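Local coordinates for protein suppressor of fused homolog (Drosophila melanogaster, PDB 6LPH) that probably binds and sequesters transcription factors of the Hedgehog pathway, here represented by its N-terminal part, at residues 204-209 against 249-254; 177-182 against 227-232; 27-32 against 71-76; 217-220 against 224-227. One frame throughout, in Å; residues are numbered along the deposited sequence.

Interaction 1: residues 204-209 against 249-254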
loop_
_atom_site.group_PDB
_atom_site.type_symbol
_atom_site.label_atom_id
_atom_site.label_comp_id
_atom_site.label_asym_id
_atom_site.label_seq_id
_atom_site.Cartn_x
_atom_site.Cartn_y
_atom_site.Cartn_z
ATOM N N LEU A 204 8.190 13.316 -8.430
ATOM C CA LEU A 204 7.398 12.724 -9.508
ATOM C C LEU A 204 7.933 13.213 -10.852
ATOM O O LEU A 204 8.166 12.419 -11.766
ATOM C CB LEU A 204 5.907 13.077 -9.384
ATOM C CG LEU A 204 5.184 12.717 -10.685
ATOM C CD1 LEU A 204 4.998 11.208 -10.738
ATOM C CD2 LEU A 204 3.880 13.479 -10.871
ATOM N N GLU A 205 8.153 14.517 -10.947
ATOM C CA GLU A 205 8.655 15.096 -12.199
ATOM C C GLU A 205 9.934 14.391 -12.665
ATOM O O GLU A 205 10.051 14.035 -13.834
ATOM C CB GLU A 205 8.856 16.616 -12.056
ATOM C CG GLU A 205 8.664 17.356 -13.361
ATOM C CD GLU A 205 7.719 18.562 -13.254
ATOM O OE1 GLU A 205 7.846 19.461 -14.109
ATOM O OE2 GLU A 205 6.851 18.629 -12.327
ATOM N N GLN A 206 10.864 14.155 -11.737
ATOM C CA GLN A 206 12.159 13.591 -12.095
ATOM C C GLN A 206 12.109 12.088 -12.332
ATOM O O GLN A 206 12.886 11.562 -13.127
ATOM C CB GLN A 206 13.262 13.990 -11.099
ATOM C CG GLN A 206 13.409 15.509 -10.916
ATOM C CD GLN A 206 13.646 16.287 -12.216
ATOM O OE1 GLN A 206 13.282 17.477 -12.328
ATOM N NE2 GLN A 206 14.267 15.630 -13.197
ATOM N N ALA A 207 11.196 11.392 -11.650
ATOM C CA ALA A 207 10.995 9.967 -11.910
ATOM C C ALA A 207 10.453 9.794 -13.327
ATOM O O ALA A 207 10.806 8.831 -14.044
ATOM C CB ALA A 207 10.043 9.373 -10.892
ATOM N N SER A 208 9.604 10.743 -13.724
ATOM C CA SER A 208 8.977 10.736 -15.057
ATOM C C SER A 208 9.973 11.134 -16.137
ATOM O O SER A 208 10.096 10.444 -17.146
ATOM C CB SER A 208 7.747 11.665 -15.088
ATOM O OG SER A 208 7.086 11.621 -16.346
ATOM N N ARG A 209 10.701 12.233 -15.935
ATOM C CA ARG A 209 11.578 12.705 -17.015
ATOM C C ARG A 209 12.932 11.990 -17.023
ATOM O O ARG A 209 13.548 11.884 -18.061
ATOM C CB ARG A 209 11.750 14.223 -17.040
ATOM C CG ARG A 209 12.438 14.830 -15.835
ATOM C CD ARG A 209 12.667 16.341 -16.040
ATOM N NE ARG A 209 13.680 16.548 -17.071
ATOM C CZ ARG A 209 14.993 16.449 -16.867
ATOM N NH1 ARG A 209 15.840 16.628 -17.868
ATOM N NH2 ARG A 209 15.466 16.169 -15.663
ATOM N N LEU A 249 22.253 16.893 -9.712
ATOM C CA LEU A 249 23.290 16.768 -10.747
ATOM C C LEU A 249 23.003 15.638 -11.740
ATOM O O LEU A 249 23.449 15.678 -12.885
ATOM C CB LEU A 249 24.679 16.626 -10.116
ATOM C CG LEU A 249 25.217 17.925 -9.494
ATOM C CD1 LEU A 249 26.557 17.703 -8.814
ATOM C CD2 LEU A 249 25.344 19.045 -10.515
ATOM N N ASN A 250 22.223 14.660 -11.298
ATOM C CA ASN A 250 21.871 13.501 -12.131
ATOM C C ASN A 250 20.772 13.815 -13.152
ATOM O O ASN A 250 20.494 13.003 -14.031
ATOM C CB ASN A 250 21.427 12.325 -11.249
ATOM C CG ASN A 250 22.437 11.986 -10.185
ATOM O OD1 ASN A 250 23.253 11.091 -10.365
ATOM N ND2 ASN A 250 22.395 12.709 -9.065
ATOM N N LEU A 251 20.176 15.004 -13.044
ATOM C CA LEU A 251 18.967 15.347 -13.798
ATOM C C LEU A 251 19.202 16.126 -15.097
ATOM O O LEU A 251 18.268 16.320 -15.877
ATOM C CB LEU A 251 18.008 16.138 -12.907
ATOM C CG LEU A 251 17.694 15.618 -11.504
ATOM C CD1 LEU A 251 16.799 16.645 -10.818
ATOM C CD2 LEU A 251 17.049 14.236 -11.513
ATOM N N GLN A 252 20.434 16.582 -15.315
ATOM C CA GLN A 252 20.766 17.425 -16.458
ATOM C C GLN A 252 20.655 16.663 -17.783
ATOM O O GLN A 252 21.110 15.520 -17.892
ATOM C CB GLN A 252 22.174 18.001 -16.283
ATOM C CG GLN A 252 22.341 18.889 -15.046
ATOM C CD GLN A 252 23.779 18.963 -14.533
ATOM O OE1 GLN A 252 24.542 17.996 -14.634
ATOM N NE2 GLN A 252 24.148 20.110 -13.948
ATOM N N ASP A 253 20.023 17.279 -18.778
ATOM C CA ASP A 253 20.032 16.726 -20.143
ATOM C C ASP A 253 21.439 16.891 -20.683
ATOM O O ASP A 253 22.048 17.962 -20.548
ATOM C CB ASP A 253 19.078 17.475 -21.074
ATOM C CG ASP A 253 17.679 17.620 -20.511
ATOM O OD1 ASP A 253 16.942 16.612 -20.447
ATOM O OD2 ASP A 253 17.305 18.761 -20.166
ATOM N N ASP A 254 21.973 15.847 -21.301
ATOM C CA ASP A 254 23.294 16.007 -21.886
ATOM C C ASP A 254 23.261 16.129 -23.393
ATOM O O ASP A 254 22.758 15.254 -24.099
ATOM C CB ASP A 254 24.277 14.925 -21.445
ATOM C CG ASP A 254 25.632 15.499 -21.076
ATOM O OD1 ASP A 254 26.026 16.548 -21.650
ATOM O OD2 ASP A 254 26.297 14.912 -20.198
#

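Interaction 2: residues 177-182 against 227-232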
loop_
_atom_site.group_PDB
_atom_site.type_symbol
_atom_site.label_atom_id
_atom_site.label_comp_id
_atom_site.label_asym_id
_atom_site.label_seq_id
_atom_site.Cartn_x
_atom_site.Cartn_y
_atom_site.Cartn_z
ATOM N N GLN A 177 9.723 -2.230 -5.179
ATOM C CA GLN A 177 9.523 -3.593 -4.733
ATOM C C GLN A 177 9.439 -3.538 -3.208
ATOM O O GLN A 177 10.267 -2.899 -2.578
ATOM C CB GLN A 177 10.672 -4.501 -5.150
ATOM C CG GLN A 177 10.379 -5.936 -4.724
ATOM C CD GLN A 177 11.475 -6.878 -5.115
ATOM O OE1 GLN A 177 12.604 -6.471 -5.385
ATOM N NE2 GLN A 177 11.154 -8.142 -5.151
ATOM N N ASP A 178 8.426 -4.171 -2.631
ATOM C CA ASP A 178 8.336 -4.301 -1.173
ATOM C C ASP A 178 9.581 -5.030 -0.617
ATOM O O ASP A 178 9.821 -6.177 -0.961
ATOM C CB ASP A 178 7.019 -5.012 -0.762
ATOM C CG ASP A 178 6.789 -4.977 0.740
ATOM O OD1 ASP A 178 5.777 -4.370 1.146
ATOM O OD2 ASP A 178 7.623 -5.528 1.512
ATOM N N PRO A 179 10.367 -4.359 0.245
ATOM C CA PRO A 179 11.648 -4.897 0.719
ATOM C C PRO A 179 11.506 -6.189 1.548
ATOM O O PRO A 179 12.404 -7.028 1.536
ATOM C CB PRO A 179 12.212 -3.750 1.590
ATOM C CG PRO A 179 11.008 -2.987 2.040
ATOM C CD PRO A 179 10.010 -3.087 0.914
ATOM N N GLN A 180 10.397 -6.331 2.269
ATOM C CA GLN A 180 10.122 -7.520 3.093
ATOM C C GLN A 180 9.487 -8.619 2.270
ATOM O O GLN A 180 9.838 -9.804 2.398
ATOM C CB GLN A 180 9.069 -7.166 4.139
ATOM C CG GLN A 180 9.572 -7.167 5.520
ATOM C CD GLN A 180 8.533 -6.675 6.481
ATOM O OE1 GLN A 180 7.618 -5.916 6.111
ATOM N NE2 GLN A 180 8.659 -7.103 7.733
ATOM N N LEU A 181 8.506 -8.235 1.461
ATOM C CA LEU A 181 7.648 -9.251 0.830
ATOM C C LEU A 181 8.209 -9.764 -0.479
ATOM O O LEU A 181 7.984 -10.917 -0.824
ATOM C CB LEU A 181 6.220 -8.755 0.642
ATOM C CG LEU A 181 5.532 -8.280 1.928
ATOM C CD1 LEU A 181 4.088 -7.919 1.645
ATOM C CD2 LEU A 181 5.643 -9.335 3.015
ATOM N N GLY A 182 8.920 -8.894 -1.199
ATOM C CA GLY A 182 9.532 -9.270 -2.472
ATOM C C GLY A 182 8.526 -9.808 -3.487
ATOM O O GLY A 182 7.469 -9.231 -3.710
ATOM N N GLY A 227 13.951 6.214 4.532
ATOM C CA GLY A 227 14.912 5.169 4.895
ATOM C C GLY A 227 14.950 3.999 3.914
ATOM O O GLY A 227 14.336 4.046 2.820
ATOM N N ASP A 228 15.653 2.937 4.311
ATOM C CA ASP A 228 15.848 1.758 3.453
ATOM C C ASP A 228 14.560 1.198 2.858
ATOM O O ASP A 228 14.542 0.743 1.701
ATOM C CB ASP A 228 16.420 0.644 4.310
ATOM C CG ASP A 228 17.675 0.098 3.781
ATOM O OD1 ASP A 228 17.687 -0.280 2.578
ATOM O OD2 ASP A 228 18.661 0.034 4.582
ATOM N N TRP A 229 13.483 1.208 3.649
ATOM C CA TRP A 229 12.238 0.565 3.217
ATOM C C TRP A 229 11.199 1.487 2.665
ATOM O O TRP A 229 10.042 1.077 2.511
ATOM C CB TRP A 229 11.624 -0.225 4.359
ATOM C CG TRP A 229 12.339 -1.505 4.684
ATOM C CD1 TRP A 229 13.602 -1.931 4.257
ATOM C CD2 TRP A 229 11.864 -2.550 5.587
ATOM N NE1 TRP A 229 13.916 -3.141 4.811
ATOM C CE2 TRP A 229 12.918 -3.574 5.619
ATOM C CE3 TRP A 229 10.709 -2.732 6.350
ATOM C CZ2 TRP A 229 12.793 -4.734 6.387
ATOM C CZ3 TRP A 229 10.591 -3.913 7.114
ATOM C CH2 TRP A 229 11.611 -4.877 7.132
ATOM N N LEU A 230 11.602 2.725 2.361
ATOM C CA LEU A 230 10.750 3.690 1.643
ATOM C C LEU A 230 9.395 3.888 2.336
ATOM O O LEU A 230 8.340 3.741 1.739
ATOM C CB LEU A 230 10.597 3.285 0.164
ATOM C CG LEU A 230 11.890 3.392 -0.669
ATOM C CD1 LEU A 230 11.772 2.693 -2.025
ATOM C CD2 LEU A 230 12.338 4.843 -0.834
ATOM N N VAL A 231 9.445 4.209 3.621
ATOM C CA VAL A 231 8.246 4.495 4.368
ATOM C C VAL A 231 7.751 5.880 3.957
ATOM O O VAL A 231 8.532 6.836 3.873
ATOM C CB VAL A 231 8.529 4.438 5.885
ATOM C CG1 VAL A 231 7.339 4.972 6.704
ATOM C CG2 VAL A 231 8.894 3.005 6.286
ATOM N N THR A 232 6.457 5.981 3.704
ATOM C CA THR A 232 5.847 7.293 3.406
ATOM C C THR A 232 5.440 8.056 4.672
ATOM O O THR A 232 4.682 7.524 5.490
ATOM C CB THR A 232 4.596 7.100 2.541
ATOM O OG1 THR A 232 4.967 6.438 1.332
ATOM C CG2 THR A 232 3.908 8.456 2.225
#

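Interaction 3: residues 27-32 against 71-76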
loop_
_atom_site.group_PDB
_atom_site.type_symbol
_atom_site.label_atom_id
_atom_site.label_comp_id
_atom_site.label_asym_id
_atom_site.label_seq_id
_atom_site.Cartn_x
_atom_site.Cartn_y
_atom_site.Cartn_z
ATOM N N GLN A 27 4.944 -15.838 7.680
ATOM C CA GLN A 27 6.382 -16.060 7.837
ATOM C C GLN A 27 7.081 -14.750 8.143
ATOM O O GLN A 27 8.085 -14.709 8.861
ATOM C CB GLN A 27 6.970 -16.591 6.535
ATOM C CG GLN A 27 6.450 -17.957 6.130
ATOM C CD GLN A 27 7.173 -19.101 6.801
ATOM O OE1 GLN A 27 7.650 -20.007 6.123
ATOM N NE2 GLN A 27 7.259 -19.079 8.119
ATOM N N VAL A 28 6.558 -13.681 7.562
ATOM C CA VAL A 28 7.155 -12.375 7.706
ATOM C C VAL A 28 6.702 -11.761 9.047
ATOM O O VAL A 28 7.454 -11.054 9.712
ATOM C CB VAL A 28 6.787 -11.481 6.487
ATOM C CG1 VAL A 28 7.159 -10.005 6.718
ATOM C CG2 VAL A 28 7.500 -11.976 5.246
ATOM N N TYR A 29 5.483 -12.065 9.462
ATOM C CA TYR A 29 4.928 -11.500 10.700
ATOM C C TYR A 29 4.454 -12.627 11.601
ATOM O O TYR A 29 3.248 -12.738 11.853
ATOM C CB TYR A 29 3.734 -10.591 10.373
ATOM C CG TYR A 29 4.092 -9.209 9.830
ATOM C CD1 TYR A 29 3.883 -8.889 8.467
ATOM C CD2 TYR A 29 4.599 -8.221 10.672
ATOM C CE1 TYR A 29 4.198 -7.637 7.982
ATOM C CE2 TYR A 29 4.928 -6.961 10.196
ATOM C CZ TYR A 29 4.719 -6.675 8.847
ATOM O OH TYR A 29 5.030 -5.430 8.345
ATOM N N PRO A 30 5.386 -13.483 12.084
ATOM C CA PRO A 30 4.974 -14.628 12.917
ATOM C C PRO A 30 4.286 -14.194 14.218
ATOM O O PRO A 30 3.424 -14.912 14.735
ATOM C CB PRO A 30 6.298 -15.341 13.225
ATOM C CG PRO A 30 7.369 -14.315 12.996
ATOM C CD PRO A 30 6.851 -13.418 11.912
ATOM N N ASN A 31 4.616 -13.009 14.714
ATOM C CA ASN A 31 3.990 -12.523 15.965
ATOM C C ASN A 31 2.736 -11.677 15.803
ATOM O O ASN A 31 2.225 -11.121 16.780
ATOM C CB ASN A 31 5.030 -11.834 16.834
ATOM C CG ASN A 31 6.218 -12.718 17.074
ATOM O OD1 ASN A 31 6.059 -13.855 17.506
ATOM N ND2 ASN A 31 7.403 -12.238 16.739
ATOM N N GLN A 32 2.241 -11.594 14.569
ATOM C CA GLN A 32 0.933 -11.016 14.277
ATOM C C GLN A 32 0.096 -11.988 13.447
ATOM O O GLN A 32 -0.166 -11.733 12.260
ATOM C CB GLN A 32 1.080 -9.646 13.572
ATOM C CG GLN A 32 1.585 -8.562 14.505
ATOM C CD GLN A 32 1.838 -7.229 13.822
ATOM O OE1 GLN A 32 0.904 -6.525 13.491
ATOM N NE2 GLN A 32 3.114 -6.877 13.619
ATOM N N HIS A 71 6.045 1.976 11.725
ATOM C CA HIS A 71 5.066 2.323 10.715
ATOM C C HIS A 71 3.969 1.294 10.620
ATOM O O HIS A 71 4.038 0.212 11.237
ATOM C CB HIS A 71 5.752 2.551 9.369
ATOM C CG HIS A 71 6.390 1.304 8.760
ATOM N ND1 HIS A 71 7.672 0.923 9.025
ATOM C CD2 HIS A 71 5.908 0.410 7.817
ATOM C CE1 HIS A 71 7.971 -0.180 8.312
ATOM N NE2 HIS A 71 6.884 -0.508 7.586
ATOM N N TRP A 72 2.940 1.655 9.854
ATOM C CA TRP A 72 1.842 0.775 9.523
ATOM C C TRP A 72 2.073 0.189 8.149
ATOM O O TRP A 72 2.432 0.926 7.229
ATOM C CB TRP A 72 0.583 1.606 9.489
ATOM C CG TRP A 72 0.280 2.348 10.772
ATOM C CD1 TRP A 72 0.231 3.730 10.977
ATOM C CD2 TRP A 72 -0.066 1.764 12.053
ATOM N NE1 TRP A 72 -0.132 4.028 12.286
ATOM C CE2 TRP A 72 -0.314 2.894 12.980
ATOM C CE3 TRP A 72 -0.194 0.476 12.525
ATOM C CZ2 TRP A 72 -0.655 2.691 14.299
ATOM C CZ3 TRP A 72 -0.540 0.294 13.878
ATOM C CH2 TRP A 72 -0.774 1.369 14.724
ATOM N N HIS A 73 1.876 -1.124 7.978
ATOM C CA HIS A 73 2.157 -1.810 6.679
ATOM C C HIS A 73 0.843 -2.388 6.152
ATOM O O HIS A 73 0.174 -3.187 6.854
ATOM C CB HIS A 73 3.182 -2.892 6.921
ATOM C CG HIS A 73 3.693 -3.597 5.678
ATOM N ND1 HIS A 73 4.326 -4.795 5.756
ATOM C CD2 HIS A 73 3.676 -3.253 4.326
ATOM C CE1 HIS A 73 4.708 -5.205 4.524
ATOM N NE2 HIS A 73 4.336 -4.262 3.641
ATOM N N TYR A 74 0.433 -1.933 4.969
ATOM C CA TYR A 74 -0.831 -2.351 4.364
ATOM C C TYR A 74 -0.568 -3.300 3.202
ATOM O O TYR A 74 0.337 -3.038 2.417
ATOM C CB TYR A 74 -1.542 -1.127 3.800
ATOM C CG TYR A 74 -1.861 -0.139 4.914
ATOM C CD1 TYR A 74 -0.899 0.761 5.370
ATOM C CD2 TYR A 74 -3.098 -0.165 5.542
ATOM C CE1 TYR A 74 -1.212 1.697 6.408
ATOM C CE2 TYR A 74 -3.426 0.777 6.570
ATOM C CZ TYR A 74 -2.446 1.676 7.002
ATOM O OH TYR A 74 -2.707 2.566 8.027
ATOM N N ILE A 75 -1.352 -4.381 3.096
ATOM C CA ILE A 75 -1.187 -5.367 1.959
ATOM C C ILE A 75 -2.550 -5.706 1.359
ATOM O O ILE A 75 -3.465 -6.085 2.098
ATOM C CB ILE A 75 -0.432 -6.650 2.364
ATOM C CG1 ILE A 75 0.912 -6.316 3.009
ATOM C CG2 ILE A 75 -0.195 -7.560 1.118
ATOM C CD1 ILE A 75 0.873 -6.337 4.515
ATOM N N SER A 76 -2.702 -5.538 0.032
ATOM C CA SER A 76 -3.995 -5.775 -0.640
ATOM C C SER A 76 -4.152 -7.217 -1.077
ATOM O O SER A 76 -3.151 -7.936 -1.293
ATOM C CB SER A 76 -4.128 -4.893 -1.907
ATOM O OG SER A 76 -3.337 -5.419 -3.002
#

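Interaction 4: residues 217-220 against 224-227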
loop_
_atom_site.group_PDB
_atom_site.type_symbol
_atom_site.label_atom_id
_atom_site.label_comp_id
_atom_site.label_asym_id
_atom_site.label_seq_id
_atom_site.Cartn_x
_atom_site.Cartn_y
_atom_site.Cartn_z
ATOM N N ASN A 217 16.059 5.359 -5.262
ATOM C CA ASN A 217 17.374 5.146 -4.688
ATOM C C ASN A 217 17.817 6.338 -3.867
ATOM O O ASN A 217 18.414 6.150 -2.787
ATOM C CB ASN A 217 18.417 4.862 -5.764
ATOM C CG ASN A 217 18.435 3.409 -6.200
ATOM O OD1 ASN A 217 17.981 2.520 -5.469
ATOM N ND2 ASN A 217 18.966 3.152 -7.401
ATOM N N PHE A 218 17.510 7.547 -4.361
ATOM C CA PHE A 218 17.790 8.787 -3.609
ATOM C C PHE A 218 17.032 8.807 -2.285
ATOM O O PHE A 218 17.615 9.105 -1.239
ATOM C CB PHE A 218 17.385 10.045 -4.399
ATOM C CG PHE A 218 18.260 10.356 -5.584
ATOM C CD1 PHE A 218 19.593 9.910 -5.656
ATOM C CD2 PHE A 218 17.748 11.142 -6.635
ATOM C CE1 PHE A 218 20.391 10.226 -6.758
ATOM C CE2 PHE A 218 18.546 11.470 -7.733
ATOM C CZ PHE A 218 19.860 10.997 -7.798
ATOM N N LEU A 219 15.729 8.501 -2.343
ATOM C CA LEU A 219 14.851 8.475 -1.158
ATOM C C LEU A 219 15.303 7.506 -0.063
ATOM O O LEU A 219 15.153 7.790 1.130
ATOM C CB LEU A 219 13.404 8.165 -1.571
ATOM C CG LEU A 219 12.699 9.184 -2.491
ATOM C CD1 LEU A 219 11.398 8.604 -3.039
ATOM C CD2 LEU A 219 12.413 10.480 -1.746
ATOM N N ARG A 220 15.880 6.381 -0.477
ATOM C CA ARG A 220 16.305 5.328 0.446
ATOM C C ARG A 220 17.493 5.703 1.309
ATOM O O ARG A 220 17.773 5.008 2.296
ATOM C CB ARG A 220 16.713 4.060 -0.315
ATOM C CG ARG A 220 15.596 3.169 -0.787
ATOM C CD ARG A 220 16.181 1.966 -1.551
ATOM N NE ARG A 220 15.119 1.136 -2.154
ATOM C CZ ARG A 220 14.866 1.010 -3.467
ATOM N NH1 ARG A 220 15.581 1.660 -4.383
ATOM N NH2 ARG A 220 13.866 0.237 -3.883
ATOM N N GLN A 224 14.971 10.690 6.747
ATOM C CA GLN A 224 14.054 11.821 6.504
ATOM C C GLN A 224 13.211 11.625 5.233
ATOM O O GLN A 224 12.092 12.121 5.152
ATOM C CB GLN A 224 14.833 13.137 6.406
ATOM C CG GLN A 224 15.619 13.478 7.666
ATOM C CD GLN A 224 16.474 14.733 7.513
ATOM O OE1 GLN A 224 15.967 15.869 7.565
ATOM N NE2 GLN A 224 17.783 14.537 7.346
ATOM N N THR A 225 13.733 10.885 4.256
ATOM C CA THR A 225 12.998 10.675 3.002
ATOM C C THR A 225 12.405 9.250 2.831
ATOM O O THR A 225 11.893 8.907 1.754
ATOM C CB THR A 225 13.863 11.059 1.776
ATOM O OG1 THR A 225 15.114 10.354 1.846
ATOM C CG2 THR A 225 14.136 12.571 1.765
ATOM N N GLY A 226 12.445 8.447 3.899
ATOM C CA GLY A 226 11.790 7.150 3.907
ATOM C C GLY A 226 12.642 5.988 4.420
ATOM O O GLY A 226 12.109 4.919 4.731
ATOM N N GLY A 227 13.951 6.214 4.532
ATOM C CA GLY A 227 14.912 5.169 4.895
ATOM C C GLY A 227 14.950 3.999 3.914
ATOM O O GLY A 227 14.336 4.046 2.820
HETATM O O HOH W 1 17.676 10.680 0.931
#

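Interaction 1: residues 204-209 against 249-254
Arg209 reaches out from helix 201-219 and forms an end-on, two-nitrogen grip on a single carbonyl oxygen, that of Leu251, in the tail that follows helix 240-243 of this N-terminal SUFU region. Both terminal nitrogens converge on it: NH2 of Arg209 lies 2.8 Å from Leu251 O, with an N-H...O angle of 157°, and NH1 of Arg209 lies 3.2 Å from the same atom. The carbonyl oxygen sits almost in the guanidinium plane. NH2 uses an in-plane lone pair, while NH1 meets the oxygen nearly along the C=O axis. The arginine chain bends near its end, which lies crosswise to the Leu251 side chain. Leu251 in turn sends its two methyls against Gln206, about one turn before Arg209; its CD1 approaches Gln206 CG at 3.6 Å, and CD2 lies 3.8 Å from Gln206 CB. Phe241 and Trp210 also touch Leu251; the contact lies at the surface. Asp253 completes it with a salt bridge to Arg209, its carboxylate plane turned 88° from the guanidinium; OD1 of Asp253 stands 2.8 Å from Arg209 NH1, though the N-H...O angle of 116° makes the hydrogen bond weak.

Interaction 2: residues 177-182 against 227-232
Asp178 OD2 is gripped by two backbone amides of its own loop, an Asx turn continued into an Asx motif, and this shapes the 177-182 segment that carries Pro179 and Gln180 against Trp229. The amide N of Leu181 lies 2.8 Å from Asp178 OD2 with an N-H...O angle of 158°, coming from above the carboxylate plane; the N of Gln180 is 3.0 Å from Asp178 OD2. Arg107 adds a salt bridge to the same oxygen, so three groups converge on it and probably favour the ionised carboxylate.

From this turn, which interrupts strand 172-186 of the mixed sheet, the pyrrolidine of Pro179 lies over one face of the Trp229 indole. It is a CH-pi contact: CG of Pro179 stands 3.5 Å from the centroid of the five-membered ring, 21° off the ring normal, while CB of Pro179 covers the neighbouring CD1 of Trp229 at 3.5 Å. Trp229 itself is the third residue of a type I turn from Gly227 to Leu230, and its CG is anti to its carbonyl carbon, which swings the indole across to the proline.

Gln180 serves the six-membered ring. Its chain is extended beyond CG and runs roughly perpendicular to the indole, with the amide plane tilted 39° from the ring. Its OE1 accepts a hydrogen bond from Arg107, while its methylene carbon CG approaches Trp229 CH2 at 3.5 Å.

Interaction 3: residues 27-32 against 71-76
The rings of Tyr29 and His73 approach edge against edge, with no overlap of faces, their centroids 5.9 Å apart and planes turned 50°. At the edge of the Tyr29 ring, near its plane, is ND1 of His73; at the edge of the imidazole, likewise near its plane, is the phenol oxygen. One imidazole face is covered by Ile75 from two residues along the same strand, its CD1 standing 3.9 Å above the plane and over the ring centre. Tyr58 stacks on the tyrosine ring.

The bond that joins the two edges runs between Tyr29 OH and His73 ND1 at 2.8 Å, and either atom could be the donor. The phenol oxygen also rests against the histidine's methylene, with Tyr29 OH 3.4 Å from His73 CB. A chi1 of -174° sets CG of His73 opposite the backbone N and sends the imidazole out from the sheet toward the tyrosine. The far nitrogen, NE2, is hydrogen-bonded to Asp178 OD1, so a bond on each nitrogen fixes the rotation of the buried ring.

Tyr29 is the first residue to leave helical geometry after helix 16-28 and opens a type I turn to Gln32. Its side chain thus ties the end of that helix to strand 71-77, which runs antiparallel between strands 54-60 and 97-109, while Gln180 from the turn in strand 172-186 packs against both rings.

Interaction 4: residues 217-220 against 224-227
Direct hydrogen bonding across the turn rests on Thr225, whose hydroxyl donates to the carbonyl of Leu219 in the last turn of helix 201-219. The distance from Thr225 OG1 to Leu219 O is 2.7 Å, with the donor tilted 24° from the carbonyl plane. A chi1 of 54° places OG1 between the backbone N and the carbonyl carbon, on the side facing the helix.

A water-mediated link lies next to it. One water donates to Phe218 O and to Thr225 OG1, each at 2.7 Å. OG1 is also hydrogen-bonded to Asp222 O, so its partners are two carbonyls and a donating water.

A weaker CH...O contact follows further along: CA of Arg220 lies 3.3 Å from Gly227 O, and the 154° angle at hydrogen points the C-H well at the oxygen.

Apolar packing is modest. CD2 of Leu219 meets CB of Thr225 at 3.9 Å, and Val240 and Leu230 also touch Leu219. Gly226 and Gly227 both have positive phi, which lets the backbone fold back close to the last helical turn.

Carbonyls at the end of a helix lack the amide partners of a following turn; here a threonine hydroxyl and a water serve two carbonyls of the last helical turn, those of Leu219 and Phe218, as the chain reverses.

Overall arrangement
From the N terminus, interaction 3 closes first, joining the end of helix 16-28 to strand 71-77 before any other contact opens. Interaction 2 then starts at the turn in strand 172-186 and ends in the loop after helix 201-219. Interaction 1 starts on that helix, so the two cross along the chain, and it ends in the C-terminal tail. The short reversal of interaction 4 lies between the segments of interaction 1 and shares Gly227 with interaction 2. Interactions 2 and 3 meet where 177-182 touches His73, and interaction 4 touches both 1 and 2. Sheet, helix 201-219 and tail are thereby connected in sequence, with interactions 1 and 3 farthest apart, centres about 34 Å.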